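Phosphoglucomutase/phosphomannomutase family protein (Burkholderia thailandensis, PDB 3UW2) probably catalyses intramolecular phosphoryl transfer on phosphosugars and binds a divalent metal ion, zinc in this crystal. Local coordinates at residues 267-272 with 349-354. Numbering follows the deposited sequence.
Sequences GDRLGV and SGHVFF. With ZN (zinc ion), chain K.
Arg269 sets its CG over one face of the His351 imidazole. This joins the metal-binding loop of the second alpha/beta/alpha domain of a phosphohexose mutase to a loop of the third. Arg269 CG makes a CH-pi contact 3.7 Å from the centroid of the His351 ring, 10° off the ring normal. The next carbon, Arg269 CD, lies 3.2 Å from Ser349 O. A bend at chi3 (-78°) then sets the guanidinium nearly parallel to the imidazole, with the planes 15° apart. Ser349 O sits at the edge of the guanidinium.

Asp268 meets the same ring at its edge, with Asp268 OD2 3.3 Å from His351 CE1. The carboxylate is steeply turned against the imidazole. Its two oxygens have separate tasks. OD1 binds the zinc ion with Asp264 and Asp266, while OD2 forms a salt bridge to Lys140.

No direct hydrogen bond joins the two segments, but two waters bridge their backbones. One donates to Asp268 O and accepts from Val352 N. The other links Leu270 N to Gly350 O.

Further out, His351 ND1 is hydrogen-bonded to Asp362, and the His330 ring meets the imidazole at a small interplanar angle. Strands 270-273 and 352-354, which follow these loops, are outer strands of two separate four-stranded sheets, and the waters lie where the two segments come together. Arg269 NE reaches back to the metal site, where it is hydrogen-bonded to OD2 of the zinc ligand Asp264.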
loop_
_atom_site.group_PDB
_atom_site.type_symbol
_atom_site.label_atom_id
_atom_site.label_comp_id
_atom_site.label_asym_id
_atom_site.label_seq_id
_atom_site.Cartn_x
_atom_site.Cartn_y
_atom_site.Cartn_z
ATOM N N GLY A 267 1.995 6.870 4.898
ATOM C CA GLY A 267 3.282 6.838 4.163
ATOM C C GLY A 267 3.556 5.467 3.452
ATOM O O GLY A 267 4.654 5.223 3.016
ATOM N N ASP A 268 2.595 4.557 3.366
ATOM C CA ASP A 268 2.920 3.301 2.617
ATOM C C ASP A 268 2.443 3.416 1.131
ATOM O O ASP A 268 2.472 2.443 0.383
ATOM C CB ASP A 268 2.411 2.048 3.330
ATOM C CG ASP A 268 0.909 1.963 3.334
ATOM O OD1 ASP A 268 0.308 2.909 2.819
ATOM O OD2 ASP A 268 0.317 0.993 3.865
ATOM N N ARG A 269 2.018 4.622 0.715
ATOM C CA ARG A 269 1.683 4.849 -0.681
ATOM C C ARG A 269 2.202 6.208 -1.158
ATOM O O ARG A 269 2.082 7.218 -0.421
ATOM C CB ARG A 269 0.176 4.799 -0.932
ATOM C CG ARG A 269 -0.462 3.452 -0.669
ATOM C CD ARG A 269 -1.908 3.423 -1.187
ATOM N NE ARG A 269 -2.829 4.104 -0.281
ATOM C CZ ARG A 269 -4.107 4.381 -0.553
ATOM N NH1 ARG A 269 -4.659 4.029 -1.722
ATOM N NH2 ARG A 269 -4.843 5.015 0.358
ATOM N N LEU A 270 2.734 6.233 -2.381
ATOM C CA LEU A 270 3.236 7.463 -3.022
ATOM C C LEU A 270 2.445 7.753 -4.317
ATOM O O LEU A 270 2.305 6.855 -5.190
ATOM C CB LEU A 270 4.733 7.298 -3.381
ATOM C CG LEU A 270 5.396 8.402 -4.235
ATOM C CD1 LEU A 270 5.654 9.627 -3.411
ATOM C CD2 LEU A 270 6.708 7.875 -4.824
ATOM N N GLY A 271 1.945 8.995 -4.401
ATOM C CA GLY A 271 1.407 9.587 -5.658
ATOM C C GLY A 271 2.462 10.471 -6.315
ATOM O O GLY A 271 3.194 11.179 -5.606
ATOM N N VAL A 272 2.524 10.466 -7.659
ATOM C CA VAL A 272 3.586 11.126 -8.441
ATOM C C VAL A 272 2.903 11.929 -9.512
ATOM O O VAL A 272 2.086 11.403 -10.285
ATOM C CB VAL A 272 4.547 10.085 -9.144
ATOM C CG1 VAL A 272 5.560 10.791 -10.065
ATOM C CG2 VAL A 272 5.258 9.203 -8.118
ATOM N N SER A 349 -3.230 0.255 -6.870
ATOM C CA SER A 349 -3.436 1.102 -5.653
ATOM C C SER A 349 -2.232 1.887 -5.127
ATOM O O SER A 349 -2.402 2.743 -4.278
ATOM C CB SER A 349 -3.922 0.250 -4.513
ATOM O OG SER A 349 -2.783 -0.445 -4.036
ATOM N N GLY A 350 -1.028 1.611 -5.610
ATOM C CA GLY A 350 0.136 2.430 -5.295
ATOM C C GLY A 350 1.052 1.933 -4.166
ATOM O O GLY A 350 1.855 2.714 -3.582
ATOM N N HIS A 351 0.921 0.664 -3.795
ATOM C CA HIS A 351 1.931 0.118 -2.874
ATOM C C HIS A 351 2.992 -0.480 -3.737
ATOM O O HIS A 351 2.672 -1.249 -4.652
ATOM C CB HIS A 351 1.353 -0.976 -1.977
ATOM C CG HIS A 351 0.239 -0.519 -1.037
ATOM N ND1 HIS A 351 0.426 -0.339 0.286
ATOM C CD2 HIS A 351 -1.128 -0.286 -1.268
ATOM C CE1 HIS A 351 -0.741 0.005 0.886
ATOM N NE2 HIS A 351 -1.692 0.043 -0.068
ATOM N N VAL A 352 4.264 -0.201 -3.448
ATOM C CA VAL A 352 5.353 -0.693 -4.277
ATOM C C VAL A 352 6.327 -1.386 -3.331
ATOM O O VAL A 352 6.711 -0.807 -2.277
ATOM C CB VAL A 352 6.031 0.466 -5.072
ATOM C CG1 VAL A 352 7.140 -0.069 -5.994
ATOM C CG2 VAL A 352 5.014 1.190 -5.957
ATOM N N PHE A 353 6.715 -2.619 -3.673
ATOM C CA PHE A 353 7.470 -3.421 -2.732
ATOM C C PHE A 353 8.846 -3.707 -3.338
ATOM O O PHE A 353 8.953 -4.511 -4.281
ATOM C CB PHE A 353 6.762 -4.761 -2.472
ATOM C CG PHE A 353 5.308 -4.667 -2.051
ATOM C CD1 PHE A 353 4.311 -4.304 -2.964
ATOM C CD2 PHE A 353 4.921 -5.058 -0.758
ATOM C CE1 PHE A 353 2.944 -4.308 -2.574
ATOM C CE2 PHE A 353 3.572 -5.056 -0.367
ATOM C CZ PHE A 353 2.590 -4.683 -1.280
ATOM N N PHE A 354 9.903 -3.109 -2.779
ATOM C CA PHE A 354 11.299 -3.410 -3.184
ATOM C C PHE A 354 11.883 -4.453 -2.234
ATOM O O PHE A 354 11.981 -4.172 -1.045
ATOM C CB PHE A 354 12.207 -2.153 -3.084
ATOM C CG PHE A 354 11.879 -1.088 -4.109
ATOM C CD1 PHE A 354 12.490 -1.116 -5.376
ATOM C CD2 PHE A 354 10.872 -0.112 -3.840
ATOM C CE1 PHE A 354 12.161 -0.148 -6.351
ATOM C CE2 PHE A 354 10.578 0.847 -4.812
ATOM C CZ PHE A 354 11.210 0.823 -6.050
HETATM ZN ZN ZN K . -1.456 3.774 3.656
HETATM O O HOH W 1 4.964 1.971 -1.392
HETATM O O HOH W 2 4.398 3.669 -3.372
#